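DELTA1-pyrroline-2-carboxylate reductase (Thermococcus litoralis DSM 5473, PDB 6T3E) catalyses the reduction of Delta1-pyrroline-2-carboxylate to L-proline, probably with NADH as hydride donor and as a step in L-hydroxyproline metabolism. Local coordinates at residues P229-G234 against S257-K262; K262-V267 against N312-L317. All blocks are in the same frame, centred on the assembly; numbering follows the deposited sequence.

Contact 1 (P229-G234 against S257-K262); sequences PVVKGG and SETVRK
Gly233 lies against Glu258, Thr259 and Lys262, illustrating how a glycine lets a loop settle on a helix: the CA atoms of Gly233 and Thr259 are 4.2 Å apart, and a beta carbon on the glycine would point into the helix. Glu258 can be traced outward. Glu258 CB faces Gly233 CA, and Glu258 CG, swung anti to the backbone N (chi1 176°), rests 3.7 Å from Gly233 CA. The chain then bends at chi2, and the carboxylate stays on its own helix, OE1 in a salt bridge with Arg261 NH1 and OE2 in a long ion pair with Lys262 NZ. In this Rossmann-type dinucleotide-binding region, 229-234 lies in the loop between strands 219-222 and 241-244, and its Val230 touches the bound NADH. The hydroxyl of Thr259 comes within 3.3 Å (OG1) of Gly233 N, yet the angle is too poor for a hydrogen bond. Instead, Asp256 serves both, OD1 pairing with Thr259 OG1 and OD2 accepting from Gly233 N. Across from Thr259, Val231 approaches at about a right angle, CG1 to OG1 4.1 Å. One turn on, the Lys262 chain curls so that CE lies 3.3 Å from Gly233 O.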
loop_
_atom_site.group_PDB
_atom_site.type_symbol
_atom_site.label_atom_id
_atom_site.label_comp_id
_atom_site.label_asym_id
_atom_site.label_seq_id
_atom_site.Cartn_x
_atom_site.Cartn_y
_atom_site.Cartn_z
ATOM N N PRO B 229 -27.880 -9.259 -7.496
ATOM C CA PRO B 229 -28.114 -8.719 -8.840
ATOM C C PRO B 229 -29.290 -7.755 -8.909
ATOM O O PRO B 229 -30.357 -7.993 -8.341
ATOM C CB PRO B 229 -28.377 -9.977 -9.672
ATOM C CG PRO B 229 -27.589 -11.028 -8.977
ATOM C CD PRO B 229 -27.681 -10.716 -7.514
ATOM N N VAL B 230 -29.066 -6.654 -9.620
ATOM C CA VAL B 230 -30.107 -5.693 -9.944
ATOM C C VAL B 230 -30.468 -5.745 -11.419
ATOM O O VAL B 230 -31.600 -5.382 -11.777
ATOM C CB VAL B 230 -29.687 -4.257 -9.553
ATOM C CG1 VAL B 230 -30.883 -3.323 -9.525
ATOM C CG2 VAL B 230 -28.968 -4.244 -8.220
ATOM N N VAL B 231 -29.559 -6.193 -12.280
ATOM C CA VAL B 231 -29.783 -6.250 -13.718
ATOM C C VAL B 231 -30.020 -7.696 -14.109
ATOM O O VAL B 231 -29.136 -8.543 -13.931
ATOM C CB VAL B 231 -28.589 -5.672 -14.495
ATOM C CG1 VAL B 231 -28.899 -5.656 -15.978
ATOM C CG2 VAL B 231 -28.271 -4.271 -13.995
ATOM N N LYS B 232 -31.198 -7.966 -14.675
ATOM C CA LYS B 232 -31.535 -9.284 -15.193
ATOM C C LYS B 232 -31.236 -9.350 -16.686
ATOM O O LYS B 232 -31.641 -8.471 -17.455
ATOM C CB LYS B 232 -33.012 -9.598 -14.944
ATOM C CG LYS B 232 -33.393 -9.744 -13.475
ATOM C CD LYS B 232 -34.752 -10.449 -13.305
ATOM C CE LYS B 232 -35.025 -10.830 -11.845
ATOM N NZ LYS B 232 -35.293 -9.648 -10.967
ATOM N N GLY B 233 -30.582 -10.435 -17.101
ATOM C CA GLY B 233 -30.204 -10.561 -18.495
ATOM C C GLY B 233 -31.393 -10.607 -19.431
ATOM O O GLY B 233 -31.308 -10.128 -20.564
ATOM N N GLY B 234 -32.535 -11.112 -18.951
ATOM C CA GLY B 234 -33.730 -11.203 -19.777
ATOM C C GLY B 234 -34.205 -9.871 -20.326
ATOM O O GLY B 234 -34.974 -9.846 -21.296
ATOM N N SER B 257 -26.233 -13.965 -13.443
ATOM C CA SER B 257 -25.371 -14.819 -14.250
ATOM C C SER B 257 -25.734 -14.744 -15.727
ATOM O O SER B 257 -24.857 -14.869 -16.590
ATOM C CB SER B 257 -25.454 -16.256 -13.741
ATOM O OG SER B 257 -25.105 -16.318 -12.369
ATOM N N GLU B 258 -27.009 -14.503 -16.036
ATOM C CA GLU B 258 -27.424 -14.423 -17.434
ATOM C C GLU B 258 -26.772 -13.239 -18.144
ATOM O O GLU B 258 -26.386 -13.349 -19.316
ATOM C CB GLU B 258 -28.948 -14.332 -17.523
ATOM C CG GLU B 258 -29.490 -14.136 -18.932
ATOM C CD GLU B 258 -29.172 -15.303 -19.843
ATOM O OE1 GLU B 258 -28.836 -16.389 -19.324
ATOM O OE2 GLU B 258 -29.268 -15.140 -21.080
ATOM N N THR B 259 -26.643 -12.101 -17.452
ATOM C CA THR B 259 -26.033 -10.922 -18.055
ATOM C C THR B 259 -24.586 -11.185 -18.472
ATOM O O THR B 259 -24.181 -10.840 -19.592
ATOM C CB THR B 259 -26.102 -9.751 -17.070
ATOM O OG1 THR B 259 -27.473 -9.433 -16.793
ATOM C CG2 THR B 259 -25.395 -8.526 -17.639
ATOM N N VAL B 260 -23.805 -11.827 -17.600
ATOM C CA VAL B 260 -22.402 -12.082 -17.905
ATOM C C VAL B 260 -22.276 -13.090 -19.042
ATOM O O VAL B 260 -21.554 -12.856 -20.018
ATOM C CB VAL B 260 -21.647 -12.546 -16.645
ATOM C CG1 VAL B 260 -20.158 -12.631 -16.919
ATOM C CG2 VAL B 260 -21.916 -11.599 -15.484
ATOM N N ARG B 261 -22.988 -14.218 -18.941
ATOM C CA ARG B 261 -22.882 -15.247 -19.974
ATOM C C ARG B 261 -23.304 -14.717 -21.334
ATOM O O ARG B 261 -22.690 -15.051 -22.354
ATOM C CB ARG B 261 -23.724 -16.470 -19.612
ATOM C CG ARG B 261 -23.406 -17.697 -20.470
ATOM C CD ARG B 261 -24.643 -18.532 -20.773
ATOM N NE ARG B 261 -25.325 -18.126 -22.005
ATOM C CZ ARG B 261 -26.501 -17.502 -22.034
ATOM N NH1 ARG B 261 -27.116 -17.214 -20.897
ATOM N NH2 ARG B 261 -27.060 -17.161 -23.192
ATOM N N LYS B 262 -24.347 -13.885 -21.364
ATOM C CA LYS B 262 -24.931 -13.423 -22.616
ATOM C C LYS B 262 -24.030 -12.450 -23.376
ATOM O O LYS B 262 -24.237 -12.248 -24.577
ATOM C CB LYS B 262 -26.283 -12.773 -22.326
ATOM C CG LYS B 262 -27.099 -12.414 -23.531
ATOM C CD LYS B 262 -28.141 -11.360 -23.179
ATOM C CE LYS B 262 -29.344 -11.968 -22.484
ATOM N NZ LYS B 262 -30.475 -12.178 -23.445
#

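Contact 2 (K262-V267 against N312-L317); sequences KSKLVV and NREITL
Lys264 and Thr316 pair as parallel strands, as do Leu265 and Leu317, with the end-to-end directions of the touching parts 58° apart. Three backbone hydrogen bonds join them in the usual parallel alternation: Lys264 N gives to Ile315 O (2.7 Å), Leu317 N to Lys264 O (3.1 Å), and Val266 N to Leu317 O (2.9 Å). Lys264 is thus held through both its amide and its carbonyl, between Ile315 and Leu317. On one face Leu265 and Leu317 lie side by side and point the same way, their branches meeting at CD1 and CD2 respectively, 3.7 Å apart. Next to Lys264 in the chain, Ser263 CB packs against Leu317 CB at 3.6 Å, while Ser263 OG lies beside Ile315 CG2 and makes a weak hydrogen bond to Thr259 O. The CD1 end of Ile315 crosses the chain of Lys262 at a slant, Ile315 CD1 to Lys262 CD 3.6 Å. The other face carries charge. Glu314 CG sits between its backbone N and carbonyl carbon (chi1 37°), and the extended chain beyond it brings OE1 to 3.6 Å from Lys264 NZ, a salt bridge. That ammonium also meets Glu310 and Gly308 O, while Glu314 OE1 accepts from Glu310 N. Replacing Glu314 with an alanine would probably take one carboxylate away from the Lys264 ammonium and leave the backbone N of Glu310 without this acceptor. Within the parallel sheet, 264-267 and 316-319 are inner neighbours: the backbone of Thr316 hydrogen-bonds to that of Thr240, just ahead of strand 241-244, Leu265 and Val267 bond to strand 294-297, and Thr316 OG1 hydrogen-bonds to Leu146 O at the end of helix 128-146.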
loop_
_atom_site.group_PDB
_atom_site.type_symbol
_atom_site.label_atom_id
_atom_site.label_comp_id
_atom_site.label_asym_id
_atom_site.label_seq_id
_atom_site.Cartn_x
_atom_site.Cartn_y
_atom_site.Cartn_z
ATOM N N LYS B 262 -24.347 -13.885 -21.364
ATOM C CA LYS B 262 -24.931 -13.423 -22.616
ATOM C C LYS B 262 -24.030 -12.450 -23.376
ATOM O O LYS B 262 -24.237 -12.248 -24.577
ATOM C CB LYS B 262 -26.283 -12.773 -22.326
ATOM C CG LYS B 262 -27.099 -12.414 -23.531
ATOM C CD LYS B 262 -28.141 -11.360 -23.179
ATOM C CE LYS B 262 -29.344 -11.968 -22.484
ATOM N NZ LYS B 262 -30.475 -12.178 -23.445
ATOM N N SER B 263 -23.024 -11.873 -22.727
ATOM C CA SER B 263 -22.288 -10.753 -23.290
ATOM C C SER B 263 -20.889 -11.156 -23.729
ATOM O O SER B 263 -20.343 -12.182 -23.311
ATOM C CB SER B 263 -22.172 -9.600 -22.288
ATOM O OG SER B 263 -23.401 -8.924 -22.115
ATOM N N LYS B 264 -20.324 -10.308 -24.587
ATOM C CA LYS B 264 -18.910 -10.351 -24.936
ATOM C C LYS B 264 -18.157 -9.609 -23.841
ATOM O O LYS B 264 -18.253 -8.381 -23.739
ATOM C CB LYS B 264 -18.682 -9.715 -26.307
ATOM C CG LYS B 264 -17.371 -10.101 -26.975
ATOM C CD LYS B 264 -16.933 -9.050 -27.973
ATOM C CE LYS B 264 -16.460 -9.676 -29.262
ATOM N NZ LYS B 264 -16.076 -8.642 -30.252
ATOM N N LEU B 265 -17.410 -10.354 -23.026
ATOM C CA LEU B 265 -16.898 -9.856 -21.754
ATOM C C LEU B 265 -15.503 -9.254 -21.911
ATOM O O LEU B 265 -14.563 -9.938 -22.334
ATOM C CB LEU B 265 -16.893 -10.990 -20.728
ATOM C CG LEU B 265 -16.376 -10.684 -19.324
ATOM C CD1 LEU B 265 -17.100 -9.482 -18.745
ATOM C CD2 LEU B 265 -16.549 -11.899 -18.420
ATOM N N VAL B 266 -15.360 -7.985 -21.537
ATOM C CA VAL B 266 -14.066 -7.316 -21.455
ATOM C C VAL B 266 -13.866 -6.860 -20.016
ATOM O O VAL B 266 -14.782 -6.299 -19.405
ATOM C CB VAL B 266 -13.957 -6.127 -22.434
ATOM C CG1 VAL B 266 -12.667 -5.357 -22.195
ATOM C CG2 VAL B 266 -14.021 -6.613 -23.877
ATOM N N VAL B 267 -12.670 -7.099 -19.481
ATOM C CA VAL B 267 -12.349 -6.785 -18.096
ATOM C C VAL B 267 -11.237 -5.748 -18.074
ATOM O O VAL B 267 -10.437 -5.654 -19.010
ATOM C CB VAL B 267 -11.929 -8.046 -17.313
ATOM C CG1 VAL B 267 -13.046 -9.088 -17.350
ATOM C CG2 VAL B 267 -10.641 -8.608 -17.870
ATOM N N ASN B 312 -23.376 -5.348 -34.859
ATOM C CA ASN B 312 -24.454 -4.634 -34.187
ATOM C C ASN B 312 -25.235 -5.504 -33.216
ATOM O O ASN B 312 -25.846 -4.974 -32.282
ATOM C CB ASN B 312 -25.414 -4.047 -35.218
ATOM C CG ASN B 312 -25.167 -2.579 -35.461
ATOM O OD1 ASN B 312 -24.032 -2.103 -35.385
ATOM N ND2 ASN B 312 -26.232 -1.846 -35.747
ATOM N N ARG B 313 -25.255 -6.819 -33.419
ATOM C CA ARG B 313 -26.163 -7.650 -32.644
ATOM C C ARG B 313 -25.568 -8.134 -31.332
ATOM O O ARG B 313 -26.327 -8.494 -30.426
ATOM C CB ARG B 313 -26.604 -8.861 -33.478
ATOM C CG ARG B 313 -27.111 -8.501 -34.873
ATOM C CD ARG B 313 -28.226 -9.442 -35.327
ATOM N NE ARG B 313 -29.106 -8.840 -36.333
ATOM C CZ ARG B 313 -29.829 -7.736 -36.145
ATOM N NH1 ARG B 313 -30.603 -7.273 -37.120
ATOM N NH2 ARG B 313 -29.782 -7.094 -34.983
ATOM N N GLU B 314 -24.246 -8.112 -31.187
ATOM C CA GLU B 314 -23.639 -8.591 -29.953
ATOM C C GLU B 314 -23.951 -7.650 -28.790
ATOM O O GLU B 314 -24.206 -6.456 -28.973
ATOM C CB GLU B 314 -22.122 -8.776 -30.111
ATOM C CG GLU B 314 -21.395 -7.754 -30.978
ATOM C CD GLU B 314 -19.959 -8.173 -31.309
ATOM O OE1 GLU B 314 -19.105 -7.284 -31.532
ATOM O OE2 GLU B 314 -19.683 -9.393 -31.344
ATOM N N ILE B 315 -23.985 -8.215 -27.587
ATOM C CA ILE B 315 -24.109 -7.439 -26.359
ATOM C C ILE B 315 -22.742 -7.400 -25.693
ATOM O O ILE B 315 -22.166 -8.453 -25.390
ATOM C CB ILE B 315 -25.165 -8.028 -25.415
ATOM C CG1 ILE B 315 -26.524 -8.075 -26.109
ATOM C CG2 ILE B 315 -25.244 -7.201 -24.147
ATOM C CD1 ILE B 315 -27.653 -8.379 -25.196
ATOM N N THR B 316 -22.217 -6.194 -25.479
ATOM C CA THR B 316 -20.881 -6.002 -24.931
ATOM C C THR B 316 -20.960 -5.545 -23.486
ATOM O O THR B 316 -21.737 -4.646 -23.153
ATOM C CB THR B 316 -20.090 -4.964 -25.738
ATOM O OG1 THR B 316 -20.965 -3.904 -26.151
ATOM C CG2 THR B 316 -19.450 -5.606 -26.962
ATOM N N LEU B 317 -20.108 -6.130 -22.645
ATOM C CA LEU B 317 -20.064 -5.823 -21.220
ATOM C C LEU B 317 -18.628 -5.553 -20.806
ATOM O O LEU B 317 -17.772 -6.437 -20.916
ATOM C CB LEU B 317 -20.647 -6.971 -20.388
ATOM C CG LEU B 317 -20.141 -7.060 -18.948
ATOM C CD1 LEU B 317 -20.652 -5.891 -18.134
ATOM C CD2 LEU B 317 -20.558 -8.382 -18.331
#

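Contacts 1 and 2 follow each other along the chain and share Lys262; helix 257-262 and strand 264-267 are consecutive elements. Contact 2 is the more buried, a piece of the sheet's hydrogen-bonded interior; contact 1 is partly exposed, where a loop leans on a helix with no hydrogen bond directly between the two segments. Their chemistry follows their place: main-chain pairing and leucine packing in contact 2, close backbone approach and an acidic intermediary in contact 1, each with a charged fringe. The helix of contact 1 overlies the leucine face of contact 2, with Val260 CG1 4.0 Å from Leu265 CD2, and the loop segment 229-234 reaches the NADH through Val230.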